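Local coordinates for ABC transporter (Caldanaerobius, PDB 4G68), which probably binds xylan-derived oligosaccharides as the extracellular solute-binding component of an ABC transporter, at residues 43-48 and 98-103; 55-60 and 72-77. One frame throughout, in Å; residues are numbered along the deposited sequence.

Contact 1 (43-48 and 98-103)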
ATOM      1  N   PHE C  43       2.015 -15.786 -15.249  1.00 27.31           N
ATOM      2  CA  PHE C  43       1.825 -15.147 -13.940  1.00 27.83           C
ATOM      3  C   PHE C  43       2.351 -13.728 -14.057  1.00 25.44           C
ATOM      4  O   PHE C  43       3.513 -13.552 -14.437  1.00 27.78           O
ATOM      5  CB  PHE C  43       2.621 -15.925 -12.891  1.00 26.48           C
ATOM      6  CG  PHE C  43       2.735 -15.238 -11.553  1.00 26.57           C
ATOM      7  CD1 PHE C  43       1.601 -14.712 -10.899  1.00 27.54           C
ATOM      8  CD2 PHE C  43       3.999 -15.134 -10.928  1.00 26.98           C
ATOM      9  CE1 PHE C  43       1.722 -14.092  -9.672  1.00 25.79           C
ATOM     10  CE2 PHE C  43       4.111 -14.512  -9.692  1.00 26.42           C
ATOM     11  CZ  PHE C  43       2.971 -14.009  -9.063  1.00 25.32           C
ATOM     12  N   TRP C  44       1.491 -12.727 -13.818  1.00 23.21           N
ATOM     13  CA  TRP C  44       1.956 -11.344 -13.802  1.00 24.42           C
ATOM     14  C   TRP C  44       2.040 -10.799 -12.390  1.00 24.65           C
ATOM     15  O   TRP C  44       1.164 -11.071 -11.573  1.00 22.67           O
ATOM     16  CB  TRP C  44       1.045 -10.419 -14.603  1.00 27.45           C
ATOM     17  CG  TRP C  44       0.921 -10.752 -16.098  1.00 29.51           C
ATOM     18  CD1 TRP C  44       1.583 -11.739 -16.834  1.00 29.43           C
ATOM     19  CD2 TRP C  44       0.056 -10.064 -17.075  1.00 30.21           C
ATOM     20  NE1 TRP C  44       1.184 -11.724 -18.170  1.00 28.52           N
ATOM     21  CE2 TRP C  44       0.287 -10.733 -18.380  1.00 30.33           C
ATOM     22  CE3 TRP C  44      -0.847  -9.006 -17.000  1.00 29.21           C
ATOM     23  CZ2 TRP C  44      -0.395 -10.358 -19.526  1.00 30.77           C
ATOM     24  CZ3 TRP C  44      -1.530  -8.632 -18.174  1.00 32.42           C
ATOM     25  CH2 TRP C  44      -1.303  -9.295 -19.407  1.00 32.13           C
ATOM     26  N   ASN C  45       3.081 -10.002 -12.117  1.00 23.73           N
ATOM     27  CA  ASN C  45       3.230  -9.298 -10.820  1.00 26.25           C
ATOM     28  C   ASN C  45       4.013  -7.987 -10.992  1.00 25.95           C
ATOM     29  O   ASN C  45       4.492  -7.684 -12.109  1.00 24.86           O
ATOM     30  CB  ASN C  45       3.852 -10.217  -9.748  1.00 27.34           C
ATOM     31  CG  ASN C  45       5.281 -10.600 -10.075  1.00 23.01           C
ATOM     32  OD1 ASN C  45       6.213  -9.823  -9.817  1.00 25.93           O
ATOM     33  ND2 ASN C  45       5.462 -11.775 -10.669  1.00 26.72           N
ATOM     34  N   LEU C  46       4.126  -7.213  -9.908  1.00 25.38           N
ATOM     35  CA  LEU C  46       4.762  -5.892  -9.984  1.00 26.19           C
ATOM     36  C   LEU C  46       6.077  -5.773  -9.187  1.00 27.65           C
ATOM     37  O   LEU C  46       6.609  -4.648  -9.013  1.00 24.33           O
ATOM     38  CB  LEU C  46       3.796  -4.785  -9.583  1.00 25.20           C
ATOM     39  CG  LEU C  46       3.217  -4.778  -8.163  1.00 27.28           C
ATOM     40  CD1 LEU C  46       4.253  -5.006  -7.061  1.00 26.77           C
ATOM     41  CD2 LEU C  46       2.471  -3.473  -7.894  1.00 26.07           C
ATOM     42  N   PHE C  47       6.612  -6.918  -8.730  1.00 28.29           N
ATOM     43  CA  PHE C  47       7.875  -6.935  -7.950  1.00 29.17           C
ATOM     44  C   PHE C  47       9.166  -6.664  -8.745  1.00 31.57           C
ATOM     45  O   PHE C  47       9.979  -7.568  -9.039  1.00 29.07           O
ATOM     46  CB  PHE C  47       7.989  -8.205  -7.114  1.00 30.99           C
ATOM     47  CG  PHE C  47       6.989  -8.274  -6.006  1.00 30.49           C
ATOM     48  CD1 PHE C  47       7.141  -7.509  -4.852  1.00 31.70           C
ATOM     49  CD2 PHE C  47       5.878  -9.105  -6.115  1.00 31.81           C
ATOM     50  CE1 PHE C  47       6.196  -7.586  -3.829  1.00 32.34           C
ATOM     51  CE2 PHE C  47       4.926  -9.165  -5.108  1.00 32.19           C
ATOM     52  CZ  PHE C  47       5.092  -8.409  -3.952  1.00 29.88           C
ATOM     53  N   THR C  48       9.374  -5.385  -9.023  1.00 31.48           N
ATOM     54  CA  THR C  48      10.389  -4.947  -9.977  1.00 34.59           C
ATOM     55  C   THR C  48      11.752  -4.637  -9.351  1.00 39.69           C
ATOM     56  O   THR C  48      12.794  -4.837  -9.984  1.00 41.22           O
ATOM     57  CB  THR C  48       9.867  -3.729 -10.743  1.00 32.54           C
ATOM     58  OG1 THR C  48      10.895  -3.210 -11.572  1.00 37.65           O
ATOM     59  CG2 THR C  48       9.379  -2.643  -9.801  1.00 29.00           C
ATOM     60  N   ILE C  98      -2.576 -16.397 -13.833  1.00 23.47           N
ATOM     61  CA  ILE C  98      -2.482 -15.853 -12.473  1.00 21.99           C
ATOM     62  C   ILE C  98      -1.981 -14.421 -12.496  1.00 19.78           C
ATOM     63  O   ILE C  98      -1.023 -14.114 -13.198  1.00 22.63           O
ATOM     64  CB  ILE C  98      -1.502 -16.644 -11.574  1.00 21.03           C
ATOM     65  CG1 ILE C  98      -1.803 -18.141 -11.600  1.00 20.90           C
ATOM     66  CG2 ILE C  98      -1.629 -16.162 -10.142  1.00 22.35           C
ATOM     67  CD1 ILE C  98      -0.638 -19.009 -11.232  1.00 21.31           C
ATOM     68  N   PHE C  99      -2.642 -13.558 -11.754  1.00 21.56           N
ATOM     69  CA  PHE C  99      -2.248 -12.161 -11.685  1.00 22.44           C
ATOM     70  C   PHE C  99      -2.329 -11.587 -10.282  1.00 25.19           C
ATOM     71  O   PHE C  99      -3.325 -11.807  -9.578  1.00 24.71           O
ATOM     72  CB  PHE C  99      -3.044 -11.292 -12.698  1.00 23.54           C
ATOM     73  CG  PHE C  99      -4.530 -11.169 -12.420  1.00 26.13           C
ATOM     74  CD1 PHE C  99      -5.057 -10.089 -11.663  1.00 27.41           C
ATOM     75  CD2 PHE C  99      -5.412 -12.088 -12.963  1.00 27.39           C
ATOM     76  CE1 PHE C  99      -6.425  -9.981 -11.434  1.00 29.26           C
ATOM     77  CE2 PHE C  99      -6.772 -11.981 -12.745  1.00 29.16           C
ATOM     78  CZ  PHE C  99      -7.284 -10.917 -11.996  1.00 30.25           C
ATOM     79  N   GLN C 100      -1.300 -10.812  -9.914  1.00 23.23           N
ATOM     80  CA  GLN C 100      -1.306 -10.051  -8.670  1.00 23.13           C
ATOM     81  C   GLN C 100      -2.377  -8.976  -8.735  1.00 23.84           C
ATOM     82  O   GLN C 100      -2.627  -8.434  -9.806  1.00 23.89           O
ATOM     83  CB  GLN C 100       0.065  -9.385  -8.484  1.00 23.11           C
ATOM     84  CG  GLN C 100       0.212  -8.519  -7.211  1.00 23.64           C
ATOM     85  CD  GLN C 100       1.671  -8.046  -6.977  1.00 24.69           C
ATOM     86  OE1 GLN C 100       2.534  -8.288  -7.803  1.00 22.46           O
ATOM     87  NE2 GLN C 100       1.926  -7.344  -5.861  1.00 23.38           N
ATOM     88  N   THR C 101      -3.053  -8.697  -7.623  1.00 23.30           N
ATOM     89  CA  THR C 101      -4.050  -7.605  -7.631  1.00 21.03           C
ATOM     90  C   THR C 101      -4.150  -6.960  -6.232  1.00 21.91           C
ATOM     91  O   THR C 101      -3.413  -7.369  -5.294  1.00 20.70           O
ATOM     92  CB  THR C 101      -5.417  -8.099  -8.118  1.00 20.23           C
ATOM     93  OG1 THR C 101      -6.217  -7.002  -8.575  1.00 19.93           O
ATOM     94  CG2 THR C 101      -6.131  -8.866  -6.998  1.00 21.79           C
ATOM     95  N   TRP C 102      -4.993  -5.928  -6.152  1.00 18.91           N
ATOM     96  CA  TRP C 102      -5.414  -5.304  -4.908  1.00 21.86           C
ATOM     97  C   TRP C 102      -6.827  -5.689  -4.688  1.00 22.27           C
ATOM     98  O   TRP C 102      -7.701  -5.457  -5.516  1.00 22.74           O
ATOM     99  CB  TRP C 102      -5.277  -3.784  -4.935  1.00 19.29           C
ATOM    100  CG  TRP C 102      -3.826  -3.376  -5.060  1.00 21.93           C
ATOM    101  CD1 TRP C 102      -2.921  -3.171  -4.041  1.00 20.62           C
ATOM    102  CD2 TRP C 102      -3.086  -3.155  -6.296  1.00 19.70           C
ATOM    103  NE1 TRP C 102      -1.687  -2.854  -4.540  1.00 22.82           N
ATOM    104  CE2 TRP C 102      -1.723  -2.806  -5.901  1.00 22.44           C
ATOM    105  CE3 TRP C 102      -3.408  -3.198  -7.648  1.00 21.26           C
ATOM    106  CZ2 TRP C 102      -0.731  -2.505  -6.841  1.00 21.95           C
ATOM    107  CZ3 TRP C 102      -2.427  -2.874  -8.591  1.00 21.59           C
ATOM    108  CH2 TRP C 102      -1.112  -2.547  -8.201  1.00 25.35           C
ATOM    109  N   ALA C 103      -7.049  -6.347  -3.572  1.00 25.71           N
ATOM    110  CA  ALA C 103      -8.370  -6.879  -3.258  1.00 26.41           C
ATOM    111  C   ALA C 103      -9.283  -5.751  -2.832  1.00 30.02           C
ATOM    112  O   ALA C 103      -8.804  -4.667  -2.453  1.00 32.25           O
ATOM    113  CB  ALA C 103      -8.263  -7.896  -2.146  1.00 29.20           C
TER

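Contact 2 (55-60 and 72-77)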
ATOM      1  N   LYS C  55      14.251 -12.626  -5.742  1.00 31.93           N
ATOM      2  CA  LYS C  55      13.517 -13.586  -4.911  1.00 33.42           C
ATOM      3  C   LYS C  55      12.316 -14.268  -5.578  1.00 32.26           C
ATOM      4  O   LYS C  55      12.082 -15.489  -5.384  1.00 29.32           O
ATOM      5  CB  LYS C  55      13.115 -12.924  -3.594  1.00 36.54           C
ATOM      6  CG  LYS C  55      14.339 -12.457  -2.826  1.00 40.80           C
ATOM      7  CD  LYS C  55      15.069 -13.630  -2.216  1.00 44.25           C
ATOM      8  CE  LYS C  55      14.421 -13.938  -0.900  1.00 48.29           C
ATOM      9  NZ  LYS C  55      14.990 -15.200  -0.391  1.00 47.67           N
ATOM     10  N   VAL C  56      11.577 -13.478  -6.353  1.00 28.06           N
ATOM     11  CA  VAL C  56      10.359 -13.972  -6.986  1.00 30.70           C
ATOM     12  C   VAL C  56      10.744 -14.954  -8.084  1.00 32.16           C
ATOM     13  O   VAL C  56      10.136 -16.036  -8.192  1.00 29.33           O
ATOM     14  CB  VAL C  56       9.480 -12.821  -7.540  1.00 28.13           C
ATOM     15  CG1 VAL C  56       8.270 -13.365  -8.308  1.00 24.68           C
ATOM     16  CG2 VAL C  56       8.981 -11.998  -6.373  1.00 27.33           C
ATOM     17  N   LYS C  57      11.785 -14.598  -8.836  1.00 33.20           N
ATOM     18  CA  LYS C  57      12.334 -15.503  -9.863  1.00 38.33           C
ATOM     19  C   LYS C  57      12.701 -16.863  -9.279  1.00 39.85           C
ATOM     20  O   LYS C  57      12.414 -17.916  -9.896  1.00 45.53           O
ATOM     21  CB  LYS C  57      13.553 -14.892 -10.585  1.00 42.43           C
ATOM     22  CG  LYS C  57      14.000 -15.700 -11.806  1.00 43.36           C
ATOM     23  CD  LYS C  57      12.894 -15.699 -12.854  1.00 47.70           C
ATOM     24  CE  LYS C  57      12.971 -16.835 -13.866  1.00 49.22           C
ATOM     25  NZ  LYS C  57      14.349 -17.266 -14.258  1.00 53.06           N
ATOM     26  N   GLU C  58      13.342 -16.829  -8.100  1.00 36.54           N
ATOM     27  CA  GLU C  58      13.786 -18.023  -7.391  1.00 37.29           C
ATOM     28  C   GLU C  58      12.586 -18.893  -6.998  1.00 36.44           C
ATOM     29  O   GLU C  58      12.588 -20.090  -7.231  1.00 37.03           O
ATOM     30  CB  GLU C  58      14.601 -17.647  -6.142  1.00 39.53           C
ATOM     31  CG  GLU C  58      15.924 -16.932  -6.460  1.00 41.37           C
ATOM     32  CD  GLU C  58      16.736 -16.557  -5.219  1.00 46.03           C
ATOM     33  OE1 GLU C  58      16.195 -16.546  -4.086  1.00 47.60           O
ATOM     34  OE2 GLU C  58      17.937 -16.266  -5.374  1.00 47.73           O
ATOM     35  N   ILE C  59      11.581 -18.279  -6.386  1.00 31.02           N
ATOM     36  CA  ILE C  59      10.336 -18.937  -6.070  1.00 34.04           C
ATOM     37  C   ILE C  59       9.748 -19.635  -7.298  1.00 33.94           C
ATOM     38  O   ILE C  59       9.422 -20.820  -7.218  1.00 40.07           O
ATOM     39  CB  ILE C  59       9.275 -17.967  -5.500  1.00 32.50           C
ATOM     40  CG1 ILE C  59       9.703 -17.430  -4.136  1.00 30.57           C
ATOM     41  CG2 ILE C  59       7.956 -18.707  -5.347  1.00 31.78           C
ATOM     42  CD1 ILE C  59       8.923 -16.215  -3.679  1.00 33.06           C
ATOM     43  N   ILE C  60       9.607 -18.917  -8.410  1.00 40.12           N
ATOM     44  CA  ILE C  60       9.166 -19.513  -9.689  1.00 43.30           C
ATOM     45  C   ILE C  60      10.061 -20.703 -10.051  1.00 43.55           C
ATOM     46  O   ILE C  60       9.549 -21.784 -10.374  1.00 41.24           O
ATOM     47  CB  ILE C  60       9.209 -18.518 -10.892  1.00 46.56           C
ATOM     48  CG1 ILE C  60       8.470 -17.175 -10.666  1.00 45.57           C
ATOM     49  CG2 ILE C  60       8.788 -19.200 -12.193  1.00 45.00           C
ATOM     50  CD1 ILE C  60       7.046 -17.201 -10.216  1.00 48.59           C
ATOM     51  N   ILE C  72       5.588 -22.402 -14.875  1.00 36.11           N
ATOM     52  CA  ILE C  72       5.137 -21.008 -14.804  1.00 34.72           C
ATOM     53  C   ILE C  72       6.146 -20.113 -15.504  1.00 35.34           C
ATOM     54  O   ILE C  72       7.366 -20.319 -15.371  1.00 35.11           O
ATOM     55  CB  ILE C  72       5.015 -20.553 -13.326  1.00 38.39           C
ATOM     56  CG1 ILE C  72       4.051 -21.469 -12.543  1.00 38.28           C
ATOM     57  CG2 ILE C  72       4.653 -19.064 -13.217  1.00 35.44           C
ATOM     58  CD1 ILE C  72       4.093 -21.309 -11.029  1.00 40.79           C
ATOM     59  N   VAL C  73       5.635 -19.122 -16.231  1.00 34.31           N
ATOM     60  CA  VAL C  73       6.459 -18.076 -16.830  1.00 36.57           C
ATOM     61  C   VAL C  73       5.857 -16.768 -16.341  1.00 36.04           C
ATOM     62  O   VAL C  73       4.642 -16.624 -16.320  1.00 33.81           O
ATOM     63  CB  VAL C  73       6.463 -18.161 -18.385  1.00 36.95           C
ATOM     64  CG1 VAL C  73       7.113 -16.930 -19.009  1.00 34.47           C
ATOM     65  CG2 VAL C  73       7.119 -19.472 -18.866  1.00 31.64           C
ATOM     66  N   GLU C  74       6.705 -15.840 -15.904  1.00 35.42           N
ATOM     67  CA  GLU C  74       6.208 -14.572 -15.373  1.00 35.78           C
ATOM     68  C   GLU C  74       6.479 -13.415 -16.308  1.00 37.24           C
ATOM     69  O   GLU C  74       7.389 -13.471 -17.130  1.00 38.26           O
ATOM     70  CB  GLU C  74       6.796 -14.304 -13.965  1.00 37.27           C
ATOM     71  CG  GLU C  74       8.315 -14.142 -13.946  1.00 35.13           C
ATOM     72  CD  GLU C  74       8.863 -13.528 -12.661  1.00 33.28           C
ATOM     73  OE1 GLU C  74       8.120 -12.820 -11.941  1.00 30.99           O
ATOM     74  OE2 GLU C  74      10.074 -13.739 -12.399  1.00 33.20           O
ATOM     75  N   SER C  75       5.687 -12.361 -16.193  1.00 33.25           N
ATOM     76  CA  SER C  75       6.056 -11.094 -16.787  1.00 32.81           C
ATOM     77  C   SER C  75       5.897  -9.998 -15.703  1.00 34.10           C
ATOM     78  O   SER C  75       4.846  -9.868 -15.065  1.00 29.46           O
ATOM     79  CB  SER C  75       5.253 -10.839 -18.079  1.00 34.22           C
ATOM     80  OG  SER C  75       5.180  -9.436 -18.418  1.00 35.94           O
ATOM     81  N   VAL C  76       6.980  -9.254 -15.463  1.00 35.44           N
ATOM     82  CA  VAL C  76       7.001  -8.263 -14.382  1.00 32.99           C
ATOM     83  C   VAL C  76       6.905  -6.827 -14.921  1.00 34.16           C
ATOM     84  O   VAL C  76       7.576  -6.466 -15.891  1.00 27.61           O
ATOM     85  CB  VAL C  76       8.217  -8.488 -13.463  1.00 35.87           C
ATOM     86  CG1 VAL C  76       9.485  -8.709 -14.264  1.00 34.75           C
ATOM     87  CG2 VAL C  76       8.374  -7.372 -12.458  1.00 32.54           C
ATOM     88  N   THR C  77       6.045  -6.024 -14.294  1.00 30.69           N
ATOM     89  CA  THR C  77       5.766  -4.668 -14.756  1.00 32.17           C
ATOM     90  C   THR C  77       5.751  -3.765 -13.556  1.00 31.40           C
ATOM     91  O   THR C  77       5.175  -4.133 -12.531  1.00 27.08           O
ATOM     92  CB  THR C  77       4.382  -4.586 -15.442  1.00 33.89           C
ATOM     93  OG1 THR C  77       4.290  -5.595 -16.463  1.00 35.66           O
ATOM     94  CG2 THR C  77       4.157  -3.181 -16.047  1.00 35.35           C
TER

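Contact 1 (43-48 and 98-103)
The carboxamide oxygen OE1 of Q100 takes a hydrogen bond from the backbone N of L46 at 2.8 Å, the N-H pointing fairly straight at it although the donor stands 34° out of the amide plane. The same oxygen lies 3.0 Å from CB of N45. Q100 gets there with CG anti to its backbone N (chi1 179°) and the chain extended beyond, which carries the amide across the end of strand 40-45. There L46 CD1 sits 3.5 Å from Q100 NE2, and the F47 side chain crosses that of Q100 at about a right angle, ring and amide planes only 19° apart, with CE2 3.6 Å from NE2. L46 sends its other methyl, CD2, to CZ2 of W102 at 3.5 Å. Further back, strands 40-45 and 98-102 are parallel neighbours in the sheet: W44 N donates to I98 O (2.9 Å) and Q100 N to W44 O (3.0 Å), while F43 CD1 packs on I98 CG2 at 3.6 Å. N45 OD1 closes an Asx turn by accepting from F47 N, on a lone pair in the carbonyl plane. Where regular pairing stops, then, side-chain amides take over as acceptors for the backbone N-H groups of L46 and F47, holding the turn that leaves the strand.

Contact 2 (55-60 and 72-77)
E74 puts CG between its backbone N and carbonyl carbon (chi1 63°) and then runs out extended; the chain thereby leaves strand 71-76 and brings its carboxylate to the side of helix 52-66. I60 meets it from the helix with CG2 anti to the backbone N, which directs that methyl at the strand, while CG1, beside the backbone N, is turned toward the carboxylate.

The two carboxylate oxygens touch different helical residues. OE1 lies 3.7 Å from CG1 of V56, and its polar partner is ND2 of N45 on strand 40-45, which donates a hydrogen bond to it. OE2 rests against the aliphatic part of K57, 3.5 Å from CD, with the CA of K57 also near. The lysine NZ remains 5.8 Å from OE2, too far for a salt bridge; the opposite charges may still attract weakly, and NZ has a long, weak ion pair with D61. I60 CG1 comes within 4.2 Å of both CD and OE2 of E74. Its CG2 lies 3.7 Å from the carbonyl O of I72 and meets CB of I72, the two side chains crossing at about a right angle. Cutting I60 back to an alanine removes CG1 and CG2, which would probably leave a gap between helix and strand beside I72 and take one apolar neighbour from the carboxylate of E74.

This is the return half of a beta-alpha-beta unit: the helix segment runs nearly antiparallel to the strand (163°), their axes 9.6 Å apart. I60 also touches F43 on strand 40-45, and V56 packs against L346 and M349 of helix 332-353, which lies beside helix 52-66.

Contact 1 and contact 2 have centres about 10 Å apart and meet at strand 40-45, which carries 43-48 of contact 1 and pairs in parallel with strand 71-76 of contact 2 and strand 98-102 of contact 1. Along the chain 43-48 comes first, followed by both segments of contact 2 and then 98-103, so the helix and strand of contact 2 lie in sequence between the two partners of contact 1. The backbones join directly: F43 N reaches V73 O at 3.0 Å, and F43 O meets S75 N. Together they form part of an alpha/beta lobe, consistent with the periplasmic-binding-protein fold of this family.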